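Local coordinates for protein chloromuconate cycloisomerase (Rhodococcus opacus, PDB 4M0X) that belongs to the enolase superfamily and binds a manganese ion in its TIM-barrel-like domain, at residues A[191-203]-A[217-229]. Numbering follows the deposited sequence.
Sequences CAVIVDPNGRWSE and GVTVAEQPIARWN. With MN (manganese (II) ion), chain C.
Asp-196 and Glu-222 both carry CG anti to the backbone N (chi1 -166° and -157°), and the Glu-222 chain then runs extended. This brings the two carboxylates to one manganese ion, their planes turned 35° apart. Asp-196 OD2 binds the manganese at 2.1 Å and Glu-222 OE2 at 2.2 Å. Asp-247 and two waters are further ligands. The metal probably offsets the repulsion between the acids, and Lys-165 forms a salt bridge with Glu-222 OE1. Asp-196 OD1 accepts a hydrogen bond from Asn-198 N at 2.9 Å, the N-H coming in from above the carboxylate plane. This Asx turn, with a metal-bound water on the same oxygen, limits rotation of the carboxylate.

On the N-terminal side of the site the two strands pair in parallel. Val-193 O accepts two bonds, from Thr-219 N and Val-220 N. Val-195 N bonds Val-220 O at 3.0 Å, and Glu-222 N bonds Val-195 O at 2.8 Å. Val-195 CG1 meets Val-218 CG2 at 3.5 Å, the side chains crossing at about a right angle. Ile-194 CG1 runs alongside Val-220 CB, on the same face of the sheet.

Beyond the strands the loops stay joined. Gly-199 N bonds Gln-223 O, and Trp-201 N bonds Pro-224 O at 3.1 Å. Pro-197 CG sits over the centre of the Trp-201 ring.

The contact closes the beta-alpha-beta unit of strand 192-196, helix 203-215 and strand 220-222 in the TIM-barrel-like domain. Val-218 and Pro-224 pack on that helix, while strands 163-167 and 244-246 flank the pair.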
loop_
_atom_site.group_PDB
_atom_site.type_symbol
_atom_site.label_atom_id
_atom_site.label_comp_id
_atom_site.label_asym_id
_atom_site.label_seq_id
_atom_site.Cartn_x
_atom_site.Cartn_y
_atom_site.Cartn_z
ATOM N N CYS A 191 -30.230 24.665 3.170
ATOM C CA CYS A 191 -29.649 24.861 1.820
ATOM C C CYS A 191 -28.339 24.126 1.489
ATOM O O CYS A 191 -27.560 23.793 2.380
ATOM C CB CYS A 191 -29.412 26.342 1.595
ATOM S SG CYS A 191 -30.947 27.259 1.403
ATOM N N ALA A 192 -28.073 23.904 0.203
ATOM C CA ALA A 192 -26.747 23.448 -0.204
ATOM C C ALA A 192 -25.829 24.667 -0.391
ATOM O O ALA A 192 -26.209 25.678 -1.015
ATOM C CB ALA A 192 -26.814 22.613 -1.475
ATOM N N VAL A 193 -24.628 24.600 0.163
ATOM C CA VAL A 193 -23.647 25.626 -0.150
ATOM C C VAL A 193 -22.336 24.988 -0.559
ATOM O O VAL A 193 -21.730 24.270 0.234
ATOM C CB VAL A 193 -23.364 26.545 1.032
ATOM C CG1 VAL A 193 -22.445 27.680 0.587
ATOM C CG2 VAL A 193 -24.666 27.077 1.610
ATOM N N ILE A 194 -21.921 25.227 -1.798
ATOM C CA ILE A 194 -20.583 24.903 -2.235
ATOM C C ILE A 194 -19.699 26.117 -2.001
ATOM O O ILE A 194 -20.156 27.235 -2.171
ATOM C CB ILE A 194 -20.557 24.645 -3.745
ATOM C CG1 ILE A 194 -21.369 23.409 -4.084
ATOM C CG2 ILE A 194 -19.120 24.550 -4.273
ATOM C CD1 ILE A 194 -21.889 23.436 -5.500
ATOM N N VAL A 195 -18.434 25.902 -1.640
ATOM C CA VAL A 195 -17.408 26.972 -1.757
ATOM C C VAL A 195 -16.290 26.588 -2.742
ATOM O O VAL A 195 -15.769 25.455 -2.707
ATOM C CB VAL A 195 -16.805 27.376 -0.388
ATOM C CG1 VAL A 195 -17.894 27.865 0.553
ATOM C CG2 VAL A 195 -16.050 26.230 0.240
ATOM N N ASP A 196 -15.945 27.525 -3.623
ATOM C CA ASP A 196 -14.965 27.286 -4.693
ATOM C C ASP A 196 -13.783 28.269 -4.725
ATOM O O ASP A 196 -13.861 29.315 -5.368
ATOM C CB ASP A 196 -15.655 27.297 -6.047
ATOM C CG ASP A 196 -14.774 26.740 -7.131
ATOM O OD1 ASP A 196 -13.626 26.403 -6.798
ATOM O OD2 ASP A 196 -15.210 26.635 -8.299
ATOM N N PRO A 197 -12.692 27.940 -4.015
ATOM C CA PRO A 197 -11.469 28.722 -4.019
ATOM C C PRO A 197 -10.664 28.582 -5.313
ATOM O O PRO A 197 -9.607 29.174 -5.436
ATOM C CB PRO A 197 -10.657 28.102 -2.879
ATOM C CG PRO A 197 -11.634 27.344 -2.056
ATOM C CD PRO A 197 -12.650 26.857 -3.019
ATOM N N ASN A 198 -11.120 27.786 -6.266
ATOM C CA ASN A 198 -10.422 27.692 -7.530
ATOM C C ASN A 198 -9.009 27.178 -7.359
ATOM O O ASN A 198 -8.093 27.589 -8.067
ATOM C CB ASN A 198 -10.437 29.042 -8.247
ATOM C CG ASN A 198 -11.822 29.393 -8.786
ATOM O OD1 ASN A 198 -12.285 28.768 -9.734
ATOM N ND2 ASN A 198 -12.492 30.391 -8.183
ATOM N N GLY A 199 -8.845 26.278 -6.396
ATOM C CA GLY A 199 -7.573 25.622 -6.140
ATOM C C GLY A 199 -6.474 26.535 -5.633
ATOM O O GLY A 199 -5.304 26.191 -5.712
ATOM N N ARG A 200 -6.853 27.695 -5.097
ATOM C CA ARG A 200 -5.893 28.748 -4.717
ATOM C C ARG A 200 -5.513 28.676 -3.237
ATOM O O ARG A 200 -4.661 29.437 -2.782
ATOM C CB ARG A 200 -6.449 30.144 -5.040
ATOM C CG ARG A 200 -6.746 30.398 -6.502
ATOM C CD ARG A 200 -5.733 31.335 -7.146
ATOM N NE ARG A 200 -4.874 30.667 -8.137
ATOM C CZ ARG A 200 -4.686 31.091 -9.388
ATOM N NH1 ARG A 200 -5.284 32.201 -9.815
ATOM N NH2 ARG A 200 -3.889 30.418 -10.209
ATOM N N TRP A 201 -6.144 27.777 -2.489
ATOM C CA TRP A 201 -5.859 27.667 -1.078
ATOM C C TRP A 201 -4.732 26.692 -0.805
ATOM O O TRP A 201 -4.576 25.703 -1.512
ATOM C CB TRP A 201 -7.108 27.220 -0.362
ATOM C CG TRP A 201 -7.983 28.353 0.004
ATOM C CD1 TRP A 201 -7.892 29.646 -0.443
ATOM C CD2 TRP A 201 -9.113 28.307 0.874
ATOM N NE1 TRP A 201 -8.891 30.401 0.112
ATOM C CE2 TRP A 201 -9.654 29.606 0.925
ATOM C CE3 TRP A 201 -9.720 27.291 1.625
ATOM C CZ2 TRP A 201 -10.764 29.923 1.714
ATOM C CZ3 TRP A 201 -10.827 27.613 2.408
ATOM C CH2 TRP A 201 -11.333 28.914 2.444
ATOM N N SER A 202 -3.947 26.946 0.224
ATOM C CA SER A 202 -2.928 25.975 0.580
ATOM C C SER A 202 -3.550 24.860 1.382
ATOM O O SER A 202 -4.621 25.027 2.037
ATOM C CB SER A 202 -1.802 26.619 1.392
ATOM O OG SER A 202 -2.209 26.934 2.719
ATOM N N GLU A 203 -2.872 23.724 1.379
ATOM C CA GLU A 203 -3.272 22.654 2.261
ATOM C C GLU A 203 -3.527 23.127 3.710
ATOM O O GLU A 203 -4.546 22.760 4.292
ATOM C CB GLU A 203 -2.232 21.581 2.248
ATOM C CG GLU A 203 -2.847 20.235 2.033
ATOM C CD GLU A 203 -1.805 19.155 1.901
ATOM O OE1 GLU A 203 -0.784 19.385 1.168
ATOM O OE2 GLU A 203 -2.036 18.076 2.520
ATOM N N GLY A 217 -22.460 25.814 7.725
ATOM C CA GLY A 217 -23.451 25.360 6.745
ATOM C C GLY A 217 -22.954 25.084 5.339
ATOM O O GLY A 217 -23.732 24.679 4.473
ATOM N N VAL A 218 -21.661 25.310 5.103
ATOM C CA VAL A 218 -21.071 24.979 3.812
ATOM C C VAL A 218 -21.121 23.483 3.671
ATOM O O VAL A 218 -20.785 22.752 4.598
ATOM C CB VAL A 218 -19.631 25.479 3.652
ATOM C CG1 VAL A 218 -18.961 24.795 2.468
ATOM C CG2 VAL A 218 -19.651 26.976 3.462
ATOM N N THR A 219 -21.508 23.052 2.482
ATOM C CA THR A 219 -21.964 21.711 2.270
ATOM C C THR A 219 -21.065 20.865 1.369
ATOM O O THR A 219 -21.075 19.607 1.438
ATOM C CB THR A 219 -23.416 21.774 1.820
ATOM O OG1 THR A 219 -24.139 21.050 2.783
ATOM C CG2 THR A 219 -23.677 21.143 0.458
ATOM N N VAL A 220 -20.285 21.565 0.547
ATOM C CA VAL A 220 -19.383 20.930 -0.387
ATOM C C VAL A 220 -18.193 21.850 -0.554
ATOM O O VAL A 220 -18.332 23.083 -0.487
ATOM C CB VAL A 220 -20.063 20.678 -1.770
ATOM C CG1 VAL A 220 -19.046 20.194 -2.803
ATOM C CG2 VAL A 220 -21.209 19.668 -1.668
ATOM N N ALA A 221 -17.022 21.267 -0.768
ATOM C CA ALA A 221 -15.874 22.091 -1.057
ATOM C C ALA A 221 -15.385 21.767 -2.451
ATOM O O ALA A 221 -14.950 20.654 -2.731
ATOM C CB ALA A 221 -14.784 21.888 -0.032
ATOM N N GLU A 222 -15.484 22.751 -3.329
ATOM C CA GLU A 222 -15.028 22.573 -4.664
ATOM C C GLU A 222 -13.554 22.930 -4.717
ATOM O O GLU A 222 -13.129 23.857 -4.060
ATOM C CB GLU A 222 -15.848 23.424 -5.638
ATOM C CG GLU A 222 -15.791 22.863 -7.056
ATOM C CD GLU A 222 -16.349 23.780 -8.124
ATOM O OE1 GLU A 222 -17.353 24.479 -7.828
ATOM O OE2 GLU A 222 -15.793 23.764 -9.253
ATOM N N GLN A 223 -12.784 22.162 -5.491
ATOM C CA GLN A 223 -11.365 22.383 -5.714
ATOM C C GLN A 223 -10.732 23.321 -4.718
ATOM O O GLN A 223 -10.447 24.469 -5.046
ATOM C CB GLN A 223 -11.134 22.949 -7.107
ATOM C CG GLN A 223 -9.682 22.810 -7.552
ATOM C CD GLN A 223 -9.322 21.371 -7.772
ATOM O OE1 GLN A 223 -10.035 20.643 -8.473
ATOM N NE2 GLN A 223 -8.232 20.936 -7.153
ATOM N N PRO A 224 -10.510 22.863 -3.480
ATOM C CA PRO A 224 -9.960 23.873 -2.551
ATOM C C PRO A 224 -8.452 24.122 -2.749
ATOM O O PRO A 224 -7.989 25.258 -2.668
ATOM C CB PRO A 224 -10.253 23.287 -1.176
ATOM C CG PRO A 224 -10.395 21.825 -1.412
ATOM C CD PRO A 224 -10.884 21.607 -2.813
ATOM N N ILE A 225 -7.698 23.067 -3.009
ATOM C CA ILE A 225 -6.264 23.184 -3.185
ATOM C C ILE A 225 -5.913 22.962 -4.650
ATOM O O ILE A 225 -6.797 22.619 -5.448
ATOM C CB ILE A 225 -5.494 22.233 -2.247
ATOM C CG1 ILE A 225 -5.868 20.771 -2.468
ATOM C CG2 ILE A 225 -5.786 22.590 -0.804
ATOM C CD1 ILE A 225 -4.879 19.782 -1.852
ATOM N N ALA A 226 -4.639 23.174 -4.991
ATOM C CA ALA A 226 -4.121 23.038 -6.377
ATOM C C ALA A 226 -4.604 21.764 -7.128
ATOM O O ALA A 226 -4.879 20.777 -6.503
ATOM C CB ALA A 226 -2.594 23.138 -6.382
ATOM N N ARG A 227 -4.682 21.805 -8.454
ATOM C CA ARG A 227 -5.250 20.708 -9.238
ATOM C C ARG A 227 -4.436 19.425 -9.241
ATOM O O ARG A 227 -4.973 18.319 -9.408
ATOM C CB ARG A 227 -5.525 21.135 -10.677
ATOM C CG ARG A 227 -4.296 21.331 -11.528
ATOM C CD ARG A 227 -4.646 22.111 -12.779
ATOM N NE ARG A 227 -4.893 23.506 -12.448
ATOM C CZ ARG A 227 -5.549 24.351 -13.234
ATOM N NH1 ARG A 227 -6.037 23.951 -14.394
ATOM N NH2 ARG A 227 -5.731 25.595 -12.844
ATOM N N TRP A 228 -3.148 19.573 -9.023
ATOM C CA TRP A 228 -2.248 18.436 -9.121
ATOM C C TRP A 228 -2.069 17.760 -7.746
ATOM O O TRP A 228 -1.414 16.703 -7.657
ATOM C CB TRP A 228 -0.889 18.913 -9.667
ATOM C CG TRP A 228 -0.412 20.136 -8.944
ATOM C CD1 TRP A 228 -0.509 21.429 -9.362
ATOM C CD2 TRP A 228 0.166 20.174 -7.631
ATOM N NE1 TRP A 228 0.007 22.267 -8.407
ATOM C CE2 TRP A 228 0.428 21.522 -7.335
ATOM C CE3 TRP A 228 0.518 19.187 -6.692
ATOM C CZ2 TRP A 228 1.007 21.921 -6.128
ATOM C CZ3 TRP A 228 1.089 19.570 -5.503
ATOM C CH2 TRP A 228 1.324 20.929 -5.224
ATOM N N ASN A 229 -2.617 18.369 -6.679
ATOM C CA ASN A 229 -2.391 17.850 -5.329
ATOM C C ASN A 229 -3.418 16.792 -4.912
ATOM O O ASN A 229 -4.279 17.021 -4.035
ATOM C CB ASN A 229 -2.237 18.982 -4.312
ATOM C CG ASN A 229 -1.604 18.524 -3.014
ATOM O OD1 ASN A 229 -1.731 17.381 -2.635
ATOM N ND2 ASN A 229 -0.947 19.423 -2.317
HETATM MN MN MN C . -14.912 25.545 -10.079
HETATM O O HOH W 1 -13.003 25.023 -9.067
HETATM O O HOH W 2 -13.115 26.936 -11.105
HETATM O O HOH W 3 -2.856 24.396 -2.969
#